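Local atomic coordinates of PspGI restriction endonuclease (Pyrococcus sp. GI-H, PDB entry 3BM3), a protein that probably cleaves double-stranded DNA at a specific sequence as a type II restriction endonuclease, here bound to its substrate DNA. Residues R164-W167 / R168-V171; Q73-E76 / A77-A81; R145-L148 / N149-S153; F234-D237 / K238-K242. The protein carries 2 engineered substitutions. One frame throughout, in Å; residues are numbered along the deposited sequence.

Contact 1 of 4, residues R164-W167 / R168-V171; sequences RERW and REAV. With nucleotides of chain A; nucleotides of chain B.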
loop_
_atom_site.group_PDB
_atom_site.type_symbol
_atom_site.label_atom_id
_atom_site.label_comp_id
_atom_site.label_asym_id
_atom_site.label_seq_id
_atom_site.Cartn_x
_atom_site.Cartn_y
_atom_site.Cartn_z
ATOM N N ARG C 164 -1.963 -6.330 4.528
ATOM C CA ARG C 164 -0.668 -6.605 3.976
ATOM C C ARG C 164 0.379 -5.687 4.628
ATOM O O ARG C 164 0.376 -5.511 5.857
ATOM C CB ARG C 164 -0.721 -6.479 2.461
ATOM C CG ARG C 164 -1.667 -7.471 1.845
ATOM C CD ARG C 164 -1.096 -8.869 1.922
ATOM N NE ARG C 164 -1.859 -9.816 1.128
ATOM C CZ ARG C 164 -2.926 -10.477 1.567
ATOM N NH1 ARG C 164 -3.342 -10.358 2.822
ATOM N NH2 ARG C 164 -3.554 -11.333 0.757
ATOM N N GLU C 165 1.241 -5.072 3.815
ATOM C CA GLU C 165 2.255 -4.162 4.287
ATOM C C GLU C 165 1.716 -2.736 4.455
ATOM O O GLU C 165 2.450 -1.840 4.854
ATOM C CB GLU C 165 3.440 -4.146 3.300
ATOM C CG GLU C 165 3.365 -3.211 2.158
ATOM C CD GLU C 165 2.261 -3.491 1.119
ATOM O OE1 GLU C 165 1.640 -4.565 1.150
ATOM O OE2 GLU C 165 2.024 -2.602 0.286
ATOM N N ARG C 166 0.467 -2.498 4.049
ATOM C CA ARG C 166 -0.093 -1.169 3.919
ATOM C C ARG C 166 -0.334 -0.463 5.247
ATOM O O ARG C 166 -0.629 0.728 5.304
ATOM C CB ARG C 166 -1.357 -1.234 3.040
ATOM C CG ARG C 166 -1.020 -1.497 1.577
ATOM C CD ARG C 166 -2.238 -1.646 0.716
ATOM N NE ARG C 166 -2.712 -3.004 0.790
ATOM C CZ ARG C 166 -3.676 -3.449 1.582
ATOM N NH1 ARG C 166 -4.392 -2.639 2.357
ATOM N NH2 ARG C 166 -3.926 -4.737 1.578
ATOM N N TRP C 167 -0.221 -1.203 6.339
ATOM C CA TRP C 167 -0.226 -0.591 7.658
ATOM C C TRP C 167 0.824 0.490 7.790
ATOM O O TRP C 167 0.629 1.420 8.538
ATOM C CB TRP C 167 -0.020 -1.624 8.749
ATOM C CG TRP C 167 1.212 -2.346 8.725
ATOM C CD1 TRP C 167 1.451 -3.541 8.089
ATOM C CD2 TRP C 167 2.403 -2.004 9.393
ATOM N NE1 TRP C 167 2.729 -3.949 8.326
ATOM C CE2 TRP C 167 3.340 -3.019 9.128
ATOM C CE3 TRP C 167 2.783 -0.923 10.200
ATOM C CZ2 TRP C 167 4.633 -2.981 9.642
ATOM C CZ3 TRP C 167 4.040 -0.914 10.730
ATOM C CH2 TRP C 167 4.968 -1.908 10.426
ATOM N N ARG C 168 1.946 0.372 7.076
ATOM C CA ARG C 168 2.949 1.433 7.163
ATOM C C ARG C 168 2.413 2.770 6.634
ATOM O O ARG C 168 2.929 3.803 6.996
ATOM C CB ARG C 168 4.246 1.054 6.477
ATOM C CG ARG C 168 4.979 -0.053 7.206
ATOM C CD ARG C 168 6.393 -0.185 6.700
ATOM N NE ARG C 168 7.102 -1.264 7.380
ATOM C CZ ARG C 168 6.926 -2.549 7.126
ATOM N NH1 ARG C 168 6.121 -2.942 6.132
ATOM N NH2 ARG C 168 7.603 -3.462 7.809
ATOM N N GLU C 169 1.388 2.737 5.767
ATOM C CA GLU C 169 0.726 3.938 5.312
ATOM C C GLU C 169 0.156 4.693 6.492
ATOM O O GLU C 169 0.199 5.900 6.530
ATOM C CB GLU C 169 -0.385 3.653 4.345
ATOM C CG GLU C 169 0.118 3.079 3.031
ATOM C CD GLU C 169 -0.980 2.737 2.063
ATOM O OE1 GLU C 169 -2.165 2.769 2.456
ATOM O OE2 GLU C 169 -0.604 2.457 0.911
ATOM N N ALA C 170 -0.380 3.940 7.453
ATOM C CA ALA C 170 -0.994 4.555 8.630
ATOM C C ALA C 170 0.077 5.191 9.497
ATOM O O ALA C 170 -0.133 6.295 10.021
ATOM C CB ALA C 170 -1.764 3.524 9.402
ATOM N N VAL C 171 1.229 4.532 9.621
ATOM C CA VAL C 171 2.362 5.053 10.379
ATOM C C VAL C 171 2.807 6.337 9.685
ATOM O O VAL C 171 3.020 7.339 10.315
ATOM C CB VAL C 171 3.511 4.065 10.483
ATOM C CG1 VAL C 171 4.727 4.692 11.201
ATOM C CG2 VAL C 171 3.092 2.754 11.195
ATOM P P DG A 7 -11.007 -10.578 -4.222
ATOM O OP1 DG A 7 -10.976 -9.629 -5.356
ATOM O OP2 DG A 7 -11.736 -11.861 -4.344
ATOM O "O5'" DG A 7 -9.519 -10.920 -3.787
ATOM C "C5'" DG A 7 -8.523 -9.915 -3.656
ATOM C "C4'" DG A 7 -7.172 -10.579 -3.568
ATOM O "O4'" DG A 7 -6.135 -9.587 -3.369
ATOM C "C3'" DG A 7 -7.042 -11.541 -2.386
ATOM O "O3'" DG A 7 -6.110 -12.564 -2.724
ATOM C "C2'" DG A 7 -6.406 -10.661 -1.330
ATOM C "C1'" DG A 7 -5.402 -9.955 -2.212
ATOM N N9 DG A 7 -4.796 -8.754 -1.654
ATOM C C8 DG A 7 -4.998 -8.226 -0.400
ATOM N N7 DG A 7 -4.277 -7.164 -0.172
ATOM C C5 DG A 7 -3.563 -6.976 -1.346
ATOM C C6 DG A 7 -2.607 -5.992 -1.691
ATOM O O6 DG A 7 -2.162 -5.071 -0.995
ATOM N N1 DG A 7 -2.147 -6.156 -2.992
ATOM C C2 DG A 7 -2.549 -7.154 -3.850
ATOM N N2 DG A 7 -2.003 -7.136 -5.079
ATOM N N3 DG A 7 -3.420 -8.090 -3.533
ATOM C C4 DG A 7 -3.888 -7.942 -2.277
ATOM P P DA B 4 6.983 -6.301 5.063
ATOM O OP1 DA B 4 8.068 -5.711 5.886
ATOM O OP2 DA B 4 5.567 -6.001 5.382
ATOM O "O5'" DA B 4 7.267 -5.879 3.563
ATOM C "C5'" DA B 4 8.396 -6.409 2.885
ATOM C "C4'" DA B 4 8.150 -6.388 1.399
ATOM O "O4'" DA B 4 7.249 -7.456 1.023
ATOM C "C3'" DA B 4 7.497 -5.095 0.926
ATOM O "O3'" DA B 4 8.108 -4.717 -0.291
ATOM C "C2'" DA B 4 6.040 -5.481 0.729
ATOM C "C1'" DA B 4 6.158 -6.929 0.287
ATOM N N9 DA B 4 4.989 -7.749 0.590
ATOM C C8 DA B 4 4.285 -7.817 1.768
ATOM N N7 DA B 4 3.296 -8.674 1.744
ATOM C C5 DA B 4 3.348 -9.205 0.460
ATOM C C6 DA B 4 2.571 -10.171 -0.189
ATOM N N6 DA B 4 1.552 -10.808 0.390
ATOM N N1 DA B 4 2.884 -10.471 -1.472
ATOM C C2 DA B 4 3.915 -9.829 -2.045
ATOM N N3 DA B 4 4.723 -8.901 -1.532
ATOM C C4 DA B 4 4.379 -8.635 -0.262
ATOM P P DG A 8 -6.428 -14.084 -2.351
ATOM O OP1 DG A 8 -7.877 -14.323 -2.561
ATOM O OP2 DG A 8 -5.814 -14.409 -1.038
ATOM O "O5'" DG A 8 -5.631 -14.879 -3.472
ATOM C "C5'" DG A 8 -5.969 -14.686 -4.838
ATOM C "C4'" DG A 8 -4.720 -14.574 -5.678
ATOM O "O4'" DG A 8 -4.003 -13.350 -5.372
ATOM C "C3'" DG A 8 -3.716 -15.702 -5.482
ATOM O "O3'" DG A 8 -3.095 -15.939 -6.737
ATOM C "C2'" DG A 8 -2.733 -15.110 -4.486
ATOM C "C1'" DG A 8 -2.691 -13.652 -4.915
ATOM N N9 DG A 8 -2.369 -12.723 -3.834
ATOM C C8 DG A 8 -2.843 -12.764 -2.546
ATOM N N7 DG A 8 -2.382 -11.795 -1.801
ATOM C C5 DG A 8 -1.555 -11.072 -2.647
ATOM C C6 DG A 8 -0.781 -9.908 -2.406
ATOM O O6 DG A 8 -0.684 -9.248 -1.362
ATOM N N1 DG A 8 -0.075 -9.518 -3.538
ATOM C C2 DG A 8 -0.114 -10.158 -4.754
ATOM N N2 DG A 8 0.647 -9.633 -5.721
ATOM N N3 DG A 8 -0.846 -11.232 -4.996
ATOM C C4 DG A 8 -1.532 -11.636 -3.907
HETATM O O HOH W 1 5.103 -1.146 4.086
#

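Contact 2 of 4, residues Q73-E76 / A77-A81; sequences QVRE and AYLSA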
loop_
_atom_site.group_PDB
_atom_site.type_symbol
_atom_site.label_atom_id
_atom_site.label_comp_id
_atom_site.label_asym_id
_atom_site.label_seq_id
_atom_site.Cartn_x
_atom_site.Cartn_y
_atom_site.Cartn_z
ATOM N N GLN C 73 -23.431 -11.097 -14.105
ATOM C CA GLN C 73 -24.299 -10.575 -15.151
ATOM C C GLN C 73 -23.544 -9.726 -16.154
ATOM O O GLN C 73 -23.720 -9.844 -17.369
ATOM C CB GLN C 73 -25.408 -9.728 -14.551
ATOM C CG GLN C 73 -26.417 -10.530 -13.771
ATOM C CD GLN C 73 -27.540 -9.677 -13.289
ATOM O OE1 GLN C 73 -27.998 -8.778 -14.005
ATOM N NE2 GLN C 73 -27.968 -9.913 -12.070
ATOM N N VAL C 74 -22.707 -8.843 -15.632
ATOM C CA VAL C 74 -21.936 -7.942 -16.460
ATOM C C VAL C 74 -20.918 -8.728 -17.287
ATOM O O VAL C 74 -20.762 -8.505 -18.486
ATOM C CB VAL C 74 -21.251 -6.880 -15.611
ATOM C CG1 VAL C 74 -20.286 -6.064 -16.459
ATOM C CG2 VAL C 74 -22.274 -5.976 -15.013
ATOM N N ARG C 75 -20.271 -9.702 -16.661
ATOM C CA ARG C 75 -19.334 -10.561 -17.357
ATOM C C ARG C 75 -19.988 -11.231 -18.556
ATOM O O ARG C 75 -19.485 -11.185 -19.700
ATOM C CB ARG C 75 -18.805 -11.634 -16.405
ATOM C CG ARG C 75 -17.764 -12.520 -17.087
ATOM C CD ARG C 75 -17.257 -13.588 -16.150
ATOM N NE ARG C 75 -16.366 -13.013 -15.161
ATOM C CZ ARG C 75 -16.664 -12.782 -13.887
ATOM N NH1 ARG C 75 -17.854 -13.097 -13.392
ATOM N NH2 ARG C 75 -15.763 -12.233 -13.108
ATOM N N GLU C 76 -21.132 -11.850 -18.305
ATOM C CA GLU C 76 -21.824 -12.541 -19.383
ATOM C C GLU C 76 -22.163 -11.602 -20.538
ATOM O O GLU C 76 -22.013 -11.959 -21.711
ATOM C CB GLU C 76 -23.057 -13.272 -18.836
ATOM C CG GLU C 76 -22.662 -14.407 -17.906
ATOM C CD GLU C 76 -23.844 -15.155 -17.309
ATOM O OE1 GLU C 76 -25.020 -14.750 -17.520
ATOM O OE2 GLU C 76 -23.587 -16.152 -16.598
ATOM N N ALA C 77 -22.595 -10.390 -20.227
ATOM C CA ALA C 77 -22.977 -9.430 -21.253
ATOM C C ALA C 77 -21.776 -9.034 -22.074
ATOM O O ALA C 77 -21.866 -8.975 -23.313
ATOM C CB ALA C 77 -23.640 -8.188 -20.620
ATOM N N TYR C 78 -20.650 -8.762 -21.400
ATOM C CA TYR C 78 -19.432 -8.339 -22.100
ATOM C C TYR C 78 -18.804 -9.479 -22.890
ATOM O O TYR C 78 -18.277 -9.256 -23.965
ATOM C CB TYR C 78 -18.435 -7.665 -21.167
ATOM C CG TYR C 78 -18.825 -6.239 -20.941
ATOM C CD1 TYR C 78 -19.862 -5.915 -20.070
ATOM C CD2 TYR C 78 -18.192 -5.202 -21.613
ATOM C CE1 TYR C 78 -20.246 -4.599 -19.872
ATOM C CE2 TYR C 78 -18.563 -3.864 -21.409
ATOM C CZ TYR C 78 -19.599 -3.577 -20.540
ATOM O OH TYR C 78 -19.995 -2.275 -20.329
ATOM N N LEU C 79 -18.892 -10.699 -22.385
ATOM C CA LEU C 79 -18.354 -11.840 -23.140
ATOM C C LEU C 79 -19.197 -12.030 -24.391
ATOM O O LEU C 79 -18.656 -12.304 -25.481
ATOM C CB LEU C 79 -18.355 -13.114 -22.304
ATOM C CG LEU C 79 -17.416 -13.095 -21.096
ATOM C CD1 LEU C 79 -17.352 -14.511 -20.481
ATOM C CD2 LEU C 79 -16.071 -12.549 -21.410
ATOM N N SER C 80 -20.510 -11.876 -24.261
ATOM C CA SER C 80 -21.383 -11.974 -25.458
ATOM C C SER C 80 -21.037 -10.943 -26.521
ATOM O O SER C 80 -21.191 -11.195 -27.732
ATOM C CB SER C 80 -22.845 -11.822 -25.059
ATOM O OG SER C 80 -23.284 -12.967 -24.345
ATOM N N ALA C 81 -20.606 -9.773 -26.063
ATOM C CA ALA C 81 -20.124 -8.672 -26.906
ATOM C C ALA C 81 -18.700 -8.841 -27.434
ATOM O O ALA C 81 -18.209 -7.980 -28.185
ATOM C CB ALA C 81 -20.218 -7.370 -26.144
HETATM O O HOH W 2 -21.944 -14.652 -22.311
#

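Contact 3 of 4, residues R145-L148 / N149-S153; sequences RTFL and NDPSS. Engineered in segment 145-148: T146 (natural residue Ala).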
loop_
_atom_site.group_PDB
_atom_site.type_symbol
_atom_site.label_atom_id
_atom_site.label_comp_id
_atom_site.label_asym_id
_atom_site.label_seq_id
_atom_site.Cartn_x
_atom_site.Cartn_y
_atom_site.Cartn_z
ATOM N N ARG C 145 -13.691 19.994 11.824
ATOM C CA ARG C 145 -13.628 21.287 12.540
ATOM C C ARG C 145 -13.211 21.091 13.979
ATOM O O ARG C 145 -12.351 21.806 14.489
ATOM C CB ARG C 145 -14.914 22.094 12.423
ATOM C CG ARG C 145 -14.994 22.754 11.060
ATOM C CD ARG C 145 -15.777 24.031 10.996
ATOM N NE ARG C 145 -17.061 23.938 11.659
ATOM C CZ ARG C 145 -18.135 24.646 11.316
ATOM N NH1 ARG C 145 -18.099 25.490 10.297
ATOM N NH2 ARG C 145 -19.254 24.495 11.997
ATOM N N THR C 146 -13.777 20.079 14.618
ATOM C CA THR C 146 -13.420 19.764 15.992
ATOM C C THR C 146 -11.972 19.354 16.158
ATOM O O THR C 146 -11.294 19.789 17.088
ATOM C CB THR C 146 -14.367 18.708 16.569
ATOM O OG1 THR C 146 -15.657 19.308 16.635
ATOM C CG2 THR C 146 -13.940 18.295 17.961
ATOM N N PHE C 147 -11.487 18.537 15.235
ATOM C CA PHE C 147 -10.077 18.197 15.204
ATOM C C PHE C 147 -9.177 19.425 15.113
ATOM O O PHE C 147 -8.244 19.563 15.890
ATOM C CB PHE C 147 -9.748 17.262 14.052
ATOM C CG PHE C 147 -8.286 16.994 13.929
ATOM C CD1 PHE C 147 -7.658 16.091 14.771
ATOM C CD2 PHE C 147 -7.514 17.693 13.012
ATOM C CE1 PHE C 147 -6.297 15.844 14.683
ATOM C CE2 PHE C 147 -6.137 17.458 12.939
ATOM C CZ PHE C 147 -5.537 16.547 13.782
ATOM N N LEU C 148 -9.447 20.290 14.149
ATOM C CA LEU C 148 -8.622 21.464 13.935
ATOM C C LEU C 148 -8.750 22.407 15.118
ATOM O O LEU C 148 -7.760 23.018 15.513
ATOM C CB LEU C 148 -9.007 22.179 12.666
ATOM C CG LEU C 148 -8.784 21.396 11.395
ATOM C CD1 LEU C 148 -9.419 22.142 10.243
ATOM C CD2 LEU C 148 -7.308 21.173 11.191
ATOM N N ASN C 149 -9.952 22.516 15.690
ATOM C CA ASN C 149 -10.109 23.327 16.915
ATOM C C ASN C 149 -9.210 22.842 18.071
ATOM O O ASN C 149 -8.585 23.639 18.794
ATOM C CB ASN C 149 -11.583 23.376 17.347
ATOM C CG ASN C 149 -12.449 24.240 16.421
ATOM O OD1 ASN C 149 -11.938 25.088 15.683
ATOM N ND2 ASN C 149 -13.767 24.039 16.473
ATOM N N ASP C 150 -9.182 21.527 18.252
ATOM C CA ASP C 150 -8.441 20.883 19.318
ATOM C C ASP C 150 -8.160 19.451 18.917
ATOM O O ASP C 150 -8.996 18.581 19.176
ATOM C CB ASP C 150 -9.252 20.875 20.604
ATOM C CG ASP C 150 -8.500 20.277 21.771
ATOM O OD1 ASP C 150 -7.336 19.822 21.598
ATOM O OD2 ASP C 150 -9.090 20.287 22.876
ATOM N N PRO C 151 -6.986 19.211 18.300
ATOM C CA PRO C 151 -6.633 17.847 17.885
ATOM C C PRO C 151 -6.765 16.789 18.953
ATOM O O PRO C 151 -7.116 15.655 18.647
ATOM C CB PRO C 151 -5.165 17.997 17.439
ATOM C CG PRO C 151 -5.087 19.352 16.911
ATOM C CD PRO C 151 -5.933 20.166 17.885
ATOM N N SER C 152 -6.546 17.149 20.226
ATOM C CA SER C 152 -6.643 16.166 21.300
ATOM C C SER C 152 -8.068 15.700 21.570
ATOM O O SER C 152 -8.253 14.705 22.248
ATOM C CB SER C 152 -6.033 16.696 22.598
ATOM O OG SER C 152 -6.775 17.775 23.096
ATOM N N SER C 153 -9.049 16.417 21.015
ATOM C CA SER C 153 -10.461 16.229 21.317
ATOM C C SER C 153 -11.163 15.380 20.273
ATOM O O SER C 153 -12.333 15.080 20.408
ATOM C CB SER C 153 -11.177 17.573 21.425
ATOM O OG SER C 153 -11.296 18.212 20.155
HETATM O O HOH W 3 -14.925 22.128 18.054
#

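Contact 4 of 4, residues F234-D237 / K238-K242; sequences FNED and KYIQK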
loop_
_atom_site.group_PDB
_atom_site.type_symbol
_atom_site.label_atom_id
_atom_site.label_comp_id
_atom_site.label_asym_id
_atom_site.label_seq_id
_atom_site.Cartn_x
_atom_site.Cartn_y
_atom_site.Cartn_z
ATOM N N PHE C 234 10.517 -7.466 26.896
ATOM C CA PHE C 234 9.318 -7.100 26.162
ATOM C C PHE C 234 8.193 -6.902 27.153
ATOM O O PHE C 234 7.823 -7.837 27.876
ATOM C CB PHE C 234 8.954 -8.192 25.187
ATOM C CG PHE C 234 7.682 -7.936 24.458
ATOM C CD1 PHE C 234 7.512 -6.774 23.736
ATOM C CD2 PHE C 234 6.647 -8.858 24.490
ATOM C CE1 PHE C 234 6.355 -6.538 23.059
ATOM C CE2 PHE C 234 5.460 -8.604 23.800
ATOM C CZ PHE C 234 5.337 -7.446 23.074
ATOM N N ASN C 235 7.679 -5.674 27.191
ATOM C CA ASN C 235 6.598 -5.293 28.090
ATOM C C ASN C 235 5.271 -5.493 27.352
ATOM O O ASN C 235 4.768 -4.591 26.709
ATOM C CB ASN C 235 6.756 -3.826 28.501
ATOM C CG ASN C 235 5.655 -3.356 29.461
ATOM O OD1 ASN C 235 4.794 -4.135 29.869
ATOM N ND2 ASN C 235 5.693 -2.075 29.826
ATOM N N GLU C 236 4.732 -6.703 27.421
ATOM C CA GLU C 236 3.507 -7.043 26.686
ATOM C C GLU C 236 2.324 -6.162 27.087
ATOM O O GLU C 236 1.511 -5.783 26.233
ATOM C CB GLU C 236 3.144 -8.527 26.878
ATOM C CG GLU C 236 2.827 -8.921 28.321
ATOM C CD GLU C 236 2.816 -10.431 28.564
ATOM O OE1 GLU C 236 3.870 -11.085 28.380
ATOM O OE2 GLU C 236 1.760 -10.955 28.975
ATOM N N ASP C 237 2.225 -5.834 28.374
ATOM C CA ASP C 237 1.070 -5.087 28.876
ATOM C C ASP C 237 0.892 -3.744 28.189
ATOM O O ASP C 237 -0.239 -3.348 27.876
ATOM C CB ASP C 237 1.158 -4.890 30.389
ATOM C CG ASP C 237 0.610 -6.075 31.154
ATOM O OD1 ASP C 237 -0.541 -6.457 30.866
ATOM O OD2 ASP C 237 1.310 -6.615 32.046
ATOM N N LYS C 238 2.011 -3.074 27.949
ATOM C CA LYS C 238 2.034 -1.793 27.267
ATOM C C LYS C 238 1.300 -1.871 25.924
ATOM O O LYS C 238 0.578 -0.948 25.534
ATOM C CB LYS C 238 3.502 -1.345 27.114
ATOM C CG LYS C 238 3.824 -0.429 25.932
ATOM C CD LYS C 238 5.244 0.138 26.049
ATOM C CE LYS C 238 6.308 -0.955 26.077
ATOM N NZ LYS C 238 7.721 -0.485 25.853
ATOM N N TYR C 239 1.467 -2.986 25.230
ATOM C CA TYR C 239 0.897 -3.158 23.918
ATOM C C TYR C 239 -0.500 -3.730 23.950
ATOM O O TYR C 239 -1.390 -3.274 23.223
ATOM C CB TYR C 239 1.790 -4.079 23.111
ATOM C CG TYR C 239 3.128 -3.466 22.902
ATOM C CD1 TYR C 239 3.312 -2.454 21.953
ATOM C CD2 TYR C 239 4.221 -3.864 23.657
ATOM C CE1 TYR C 239 4.508 -1.869 21.782
ATOM C CE2 TYR C 239 5.456 -3.295 23.458
ATOM C CZ TYR C 239 5.590 -2.289 22.519
ATOM O OH TYR C 239 6.832 -1.739 22.322
ATOM N N ILE C 240 -0.670 -4.747 24.789
ATOM C CA ILE C 240 -1.935 -5.463 24.878
ATOM C C ILE C 240 -3.077 -4.499 25.193
ATOM O O ILE C 240 -4.182 -4.640 24.639
ATOM C CB ILE C 240 -1.855 -6.642 25.861
ATOM C CG1 ILE C 240 -0.947 -7.744 25.281
ATOM C CG2 ILE C 240 -3.226 -7.246 26.091
ATOM C CD1 ILE C 240 -0.778 -8.964 26.253
ATOM N N GLN C 241 -2.810 -3.496 26.015
ATOM C CA GLN C 241 -3.833 -2.524 26.384
ATOM C C GLN C 241 -4.320 -1.660 25.226
ATOM O O GLN C 241 -5.439 -1.179 25.261
ATOM C CB GLN C 241 -3.343 -1.622 27.498
ATOM C CG GLN C 241 -3.140 -2.372 28.815
ATOM C CD GLN C 241 -2.192 -1.662 29.793
ATOM O OE1 GLN C 241 -1.874 -2.200 30.863
ATOM N NE2 GLN C 241 -1.708 -0.462 29.408
ATOM N N LYS C 242 -3.452 -1.480 24.238
ATOM C CA LYS C 242 -3.706 -0.631 23.090
ATOM C C LYS C 242 -4.174 -1.436 21.879
ATOM O O LYS C 242 -4.431 -0.855 20.840
ATOM C CB LYS C 242 -2.438 0.142 22.748
ATOM C CG LYS C 242 -2.059 1.160 23.852
ATOM C CD LYS C 242 -0.602 1.681 23.759
ATOM C CE LYS C 242 -0.208 2.479 25.038
ATOM N NZ LYS C 242 0.101 1.669 26.292
HETATM O O HOH W 4 8.716 -3.574 25.786
#

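Contact 1 of 4, residues R164-W167 / R168-V171
R168 lies alongside the W167 indole at the start of helix 167-181, where the recognition loop of this nuclease, placed by sequence in the PDDEXK clan, meets the DNA. R168 CB sits 3.8 Å from E165 O, the carbonyl that accepts R168 N as the helix begins. CG then comes over the face of the W167 six-membered ring, 3.6 Å from the centroid and almost on the ring normal, a CH-pi contact. From there the chain runs extended (chi3 -179°) to NE, which forms a salt bridge with E135 of the second subunit. R168 CZ stands 3.4 Å from W167 CZ2, with the guanidinium turned 38° from the indole plane. The tip grips one phosphate twice: R168 NH1 bonds almost straight to OP2 of DA4 of chain B at 3.2 Å, and R168 NH2 reaches OP1 of the same nucleotide at 3.0 Å. NH1 also donates to water 1, which in turn donates to E165 O. The residues before W167 meet bases. The E165 carboxylate accepts from a cytosine N4, R166 NE donates to O6 of DG7 of chain A at 2.8 Å, and R164 NH2 points at N7 of DG8 of chain A, 2.9 Å away.

Contact 2 of 4, residues Q73-E76 / A77-A81
The last turns of helix 52-80 bring V74 against Y78 and R75 against L79, each pair four residues apart and lying side by side. V74 CG1 lies against the CD1-CE1 side of the tyrosine, 3.6 Å from Y78 CD1. V74 O lies in the plane of that ring, 3.2 Å from Y78 CD1, while also accepting Y78 N at 2.9 Å, so one carbonyl meets both the backbone and the aromatic edge of the same residue. With chi1 at -80°, Y78 CG is set beside its own backbone N, which lays the ring alongside the V74 side chain. The hydroxyl is hydrogen-bonded to K11 O of the N-terminal segment, and Y83 meets the ring edge-to-face. Cutting Y78 back to an alanine is likely to leave V74 CG1 without its aromatic neighbour and K11 O without its hydroxyl partner. On the next flank R75 CG packs 4.0 Å from L79 CD1, and the arginine goes on to salt bridges with E89 of helix 85-115 and with E71. L79 N closes on R75 O at 2.8 Å. Near the helix end E76 O accepts S80 N at 3.0 Å and a second bond from water 2, which is also hydrogen-bonded to S80 OG, 3.0 Å away.

Contact 3 of 4, residues R145-L148 / N149-S153
F147 and P151 meet where helix 144-149 ends and a short 3-10 segment takes over, their side chains crossing at about a right angle. P151 CB lies 3.7 Å from F147 CE1, and P151 CG stands over one face of the ring, displaced toward its rim. The phenyl gets there with CG anti to the backbone N (chi1 175°). The same proline stops the helical bonding: F147 O faces P151 CD at 3.1 Å where a backbone N-H would otherwise stand, and D150 has already left helical geometry (phi -157°). One residue earlier the pattern is intact, with D150 N donating to T146 O at 3.0 Å. T146, an engineered residue replacing alanine, puts its CG2 3.4 Å from S153 OG, and its OG1 bonds to S143. D150, just before the 3-10 segment, positions the turn by accepting bonds from both serines. Its carbonyl O takes S153 N, at 2.8 Å, and S153 OG. Its carboxylate makes an Asx turn: S152 N, 3.1 Å from D150 OD1, and S152 OG, 2.6 Å from it, reach that oxygen from the same face. Farther out, F181 of helix 167-181 touches L148 and P151 and meets the F147 ring edge-to-face, while S152 O is hydrogen-bonded to N186 ND2.

Contact 4 of 4, residues F234-D237 / K238-K242
F234 and Y239 bracket the start of the short helix 236-240, their rings near parallel, 18° between planes, but slid apart until they barely overlap. The centroids are 5.4 Å apart, and the closest atoms are F234 CE1 and Y239 CE2, 3.4 Å from each other. F234 holds its CG anti to the backbone N (chi1 176°), which swings the phenyl toward Y239. Helix 198-206 supports both rings through I202, and the second subunit adds Y130 against F234 and Y128 against Y239. With a serine in place of F234, a gap would probably open beside Y239 and I202, and Y130 of the second subunit would lose its aromatic partner. The Y239 hydroxyl is fixed by a hydrogen bond to D206. N235 and K238 cross at about a right angle instead, with N235 ND2 3.6 Å from K238 CB and the lysine bending back so that CE passes N235 CB; within its own segment, K238 CG also lies over the centre of the Y239 ring. On another flank I240 packs on I226 of helix 216-227. E236 O takes two bonds, from I240 N at 2.8 Å, nearly straight, and from Y239 N, above the carbonyl plane. At the far end K242 NZ turns back to K238 O, meeting it on a lone pair at 2.8 Å.

From the N terminus the order is contact 2, contact 3, contact 1, contact 4. Each is local, between adjoining segments, and closes no long loop; they follow in series, so none encloses or crosses another. Contact 2 ends helix 52-80 far out on the helical arm, its centre about 52 Å from that of contact 4, on opposite sides of the chain's centre. The other three belong to the sheet-bearing part. Contact 3 leads into strand 155-160, and contact 1 follows that strand and begins helix 167-181, whose residue F181 lies against contact 3. Contact 4 runs on into strand 243-245, outermost in the sheet within this chain. Helix 198-206 touches both contact 1, through W167, and contact 4, through F234 and Y239.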